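Local coordinates for protein N-ACETYLMURAMOYL-L-ALANINE AMIDASE CwlV (Paenibacillus polymyxa, PDB 1JWQ) that probably hydrolyses the amide bond between N-acetylmuramic acid and L-alanine in bacterial cell-wall peptidoglycan, through a catalytic domain that binds a zinc ion, at residues 93-98 and 138-143. Numbering follows the deposited sequence.
Sequences ETYYQR and AVLLEV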
loop_
_atom_site.group_PDB
_atom_site.type_symbol
_atom_site.label_atom_id
_atom_site.label_comp_id
_atom_site.label_asym_id
_atom_site.label_seq_id
_atom_site.Cartn_x
_atom_site.Cartn_y
_atom_site.Cartn_z
ATOM N N GLU A 93 -3.386 -7.942 4.897
ATOM C CA GLU A 93 -2.953 -7.418 6.187
ATOM C C GLU A 93 -2.638 -5.919 6.103
ATOM O O GLU A 93 -2.150 -5.431 5.071
ATOM C CB GLU A 93 -1.701 -8.169 6.662
ATOM C CG GLU A 93 -1.657 -9.637 6.237
ATOM C CD GLU A 93 -0.329 -10.318 6.546
ATOM O OE1 GLU A 93 0.715 -9.625 6.596
ATOM O OE2 GLU A 93 -0.316 -11.560 6.726
ATOM N N THR A 94 -2.912 -5.210 7.199
ATOM C CA THR A 94 -2.657 -3.777 7.299
ATOM C C THR A 94 -1.764 -3.604 8.511
ATOM O O THR A 94 -2.092 -4.096 9.584
ATOM C CB THR A 94 -3.940 -2.987 7.527
ATOM O OG1 THR A 94 -4.788 -3.113 6.377
ATOM C CG2 THR A 94 -3.600 -1.512 7.758
ATOM N N TYR A 95 -0.631 -2.932 8.330
ATOM C CA TYR A 95 0.323 -2.714 9.415
ATOM C C TYR A 95 0.476 -1.262 9.847
ATOM O O TYR A 95 0.380 -0.343 9.034
ATOM C CB TYR A 95 1.711 -3.200 9.005
ATOM C CG TYR A 95 1.834 -4.685 8.836
ATOM C CD1 TYR A 95 1.572 -5.297 7.612
ATOM C CD2 TYR A 95 2.230 -5.483 9.905
ATOM C CE1 TYR A 95 1.709 -6.675 7.458
ATOM C CE2 TYR A 95 2.370 -6.851 9.766
ATOM C CZ TYR A 95 2.111 -7.443 8.543
ATOM O OH TYR A 95 2.276 -8.800 8.403
ATOM N N TYR A 96 0.740 -1.073 11.136
ATOM C CA TYR A 96 0.987 0.245 11.709
ATOM C C TYR A 96 2.180 -0.017 12.629
ATOM O O TYR A 96 2.448 -1.173 12.972
ATOM C CB TYR A 96 -0.200 0.729 12.552
ATOM C CG TYR A 96 -0.319 0.009 13.876
ATOM C CD1 TYR A 96 -0.930 -1.241 13.962
ATOM C CD2 TYR A 96 0.254 0.542 15.033
ATOM C CE1 TYR A 96 -0.964 -1.945 15.168
ATOM C CE2 TYR A 96 0.228 -0.151 16.235
ATOM C CZ TYR A 96 -0.381 -1.394 16.294
ATOM O OH TYR A 96 -0.394 -2.085 17.478
ATOM N N GLN A 97 2.900 1.028 13.022
ATOM C CA GLN A 97 4.040 0.852 13.925
ATOM C C GLN A 97 3.933 1.800 15.107
ATOM O O GLN A 97 4.415 1.499 16.198
ATOM C CB GLN A 97 5.368 1.090 13.194
ATOM C CG GLN A 97 6.624 0.604 13.942
ATOM C CD GLN A 97 7.131 1.569 15.009
ATOM O OE1 GLN A 97 7.082 2.790 14.843
ATOM N NE2 GLN A 97 7.651 1.018 16.104
ATOM N N ARG A 98 3.284 2.939 14.894
ATOM C CA ARG A 98 3.125 3.930 15.952
ATOM C C ARG A 98 1.678 4.102 16.380
ATOM O O ARG A 98 0.757 3.934 15.587
ATOM C CB ARG A 98 3.684 5.281 15.498
ATOM C CG ARG A 98 5.195 5.306 15.405
ATOM C CD ARG A 98 5.699 6.510 14.627
ATOM N NE ARG A 98 5.354 6.434 13.210
ATOM C CZ ARG A 98 4.405 7.156 12.624
ATOM N NH1 ARG A 98 3.693 8.023 13.333
ATOM N NH2 ARG A 98 4.171 7.014 11.323
ATOM N N ALA A 138 0.848 6.577 9.364
ATOM C CA ALA A 138 1.428 5.793 8.287
ATOM C C ALA A 138 1.142 4.315 8.416
ATOM O O ALA A 138 1.329 3.721 9.476
ATOM C CB ALA A 138 2.944 6.021 8.237
ATOM N N VAL A 139 0.697 3.715 7.323
ATOM C CA VAL A 139 0.410 2.292 7.334
ATOM C C VAL A 139 1.041 1.614 6.133
ATOM O O VAL A 139 1.333 2.253 5.120
ATOM C CB VAL A 139 -1.108 2.021 7.324
ATOM C CG1 VAL A 139 -1.754 2.632 8.572
ATOM C CG2 VAL A 139 -1.736 2.593 6.060
ATOM N N LEU A 140 1.277 0.317 6.268
ATOM C CA LEU A 140 1.849 -0.464 5.186
ATOM C C LEU A 140 0.843 -1.565 4.904
ATOM O O LEU A 140 0.419 -2.288 5.807
ATOM C CB LEU A 140 3.201 -1.054 5.594
ATOM C CG LEU A 140 3.943 -1.792 4.477
ATOM C CD1 LEU A 140 5.450 -1.634 4.661
ATOM C CD2 LEU A 140 3.534 -3.263 4.479
ATOM N N LEU A 141 0.440 -1.671 3.647
ATOM C CA LEU A 141 -0.543 -2.662 3.261
ATOM C C LEU A 141 0.087 -3.824 2.515
ATOM O O LEU A 141 0.836 -3.623 1.568
ATOM C CB LEU A 141 -1.608 -2.010 2.372
ATOM C CG LEU A 141 -2.186 -0.674 2.853
ATOM C CD1 LEU A 141 -3.188 -0.167 1.818
ATOM C CD2 LEU A 141 -2.856 -0.845 4.211
ATOM N N GLU A 142 -0.193 -5.037 2.976
ATOM C CA GLU A 142 0.284 -6.240 2.305
ATOM C C GLU A 142 -1.029 -6.742 1.716
ATOM O O GLU A 142 -1.813 -7.408 2.389
ATOM C CB GLU A 142 0.863 -7.228 3.318
ATOM C CG GLU A 142 2.248 -6.835 3.833
ATOM C CD GLU A 142 3.328 -6.958 2.771
ATOM O OE1 GLU A 142 4.482 -6.551 3.036
ATOM O OE2 GLU A 142 3.029 -7.470 1.671
ATOM N N VAL A 143 -1.268 -6.388 0.458
ATOM C CA VAL A 143 -2.518 -6.719 -0.215
ATOM C C VAL A 143 -2.890 -8.191 -0.279
ATOM O O VAL A 143 -4.037 -8.548 -0.033
ATOM C CB VAL A 143 -2.536 -6.138 -1.642
ATOM C CG1 VAL A 143 -3.909 -6.344 -2.270
ATOM C CG2 VAL A 143 -2.196 -4.648 -1.595
HETATM O O HOH W 1 2.861 3.720 11.716
#
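Glu93 and Tyr95 pair with Glu142 and Leu140 in a buried contact of neighbouring strands within the mixed sheet of this open alpha-beta-alpha catalytic domain, strand 92-96 running antiparallel to 138-145 and parallel to 120-125 on its other side. Strand 138-145 has the parallel strand 75-82 at its other edge. The two hydrogen-bonded pairs are regular: Glu93 N meets Glu142 O at 3.0 Å, almost straight (176° at the hydrogen), and Tyr95 N reaches Leu140 O at 2.8 Å, each with its return bond. Between them, Thr94 and Leu141 form a non-hydrogen-bonded pair on the face packed by helices 102-116 and 158-176. There Thr94 lies alongside Leu141, pointing the same way, with CG2 3.7 Å from Leu141 CD2, while its OG1 bonds to His109.

The opposite face carries Glu93, Tyr95, Leu140 and Glu142. With CG anti to its carbonyl carbon (chi1 -68°), Tyr95 leads its ring back along its own strand, and OH donates to Glu93 OE1 at 2.5 Å, entering from above the carboxylate plane. Tyr95 CE1 lies 3.7 Å from Glu142 CG, the ring and that carboxylate nearly perpendicular. Phe128 meets the ring edge-to-face. A phenylalanine in place of Tyr95 would probably leave Glu93 OE1 without this donor, the carboxylate then relying on its OE2 partners, Arg121 and Tyr145. Where strand 92-96 has ended, one water joins Gln97 N to Ala138 O of the other strand, 2.7 Å from the latter.

Glu142 bends at chi2 (-69°), leading away from strand 92-96, and its side chain comes within about 4 Å of the zinc ion. Glu93 OE1 stays 5.9 Å from Glu142 OE2, and Arg121 pairs with Glu93 OE2; the tyrosine hydroxyl and this arginine probably offset the charge of Glu93, while Glu142 is the acid beside the ligand His80.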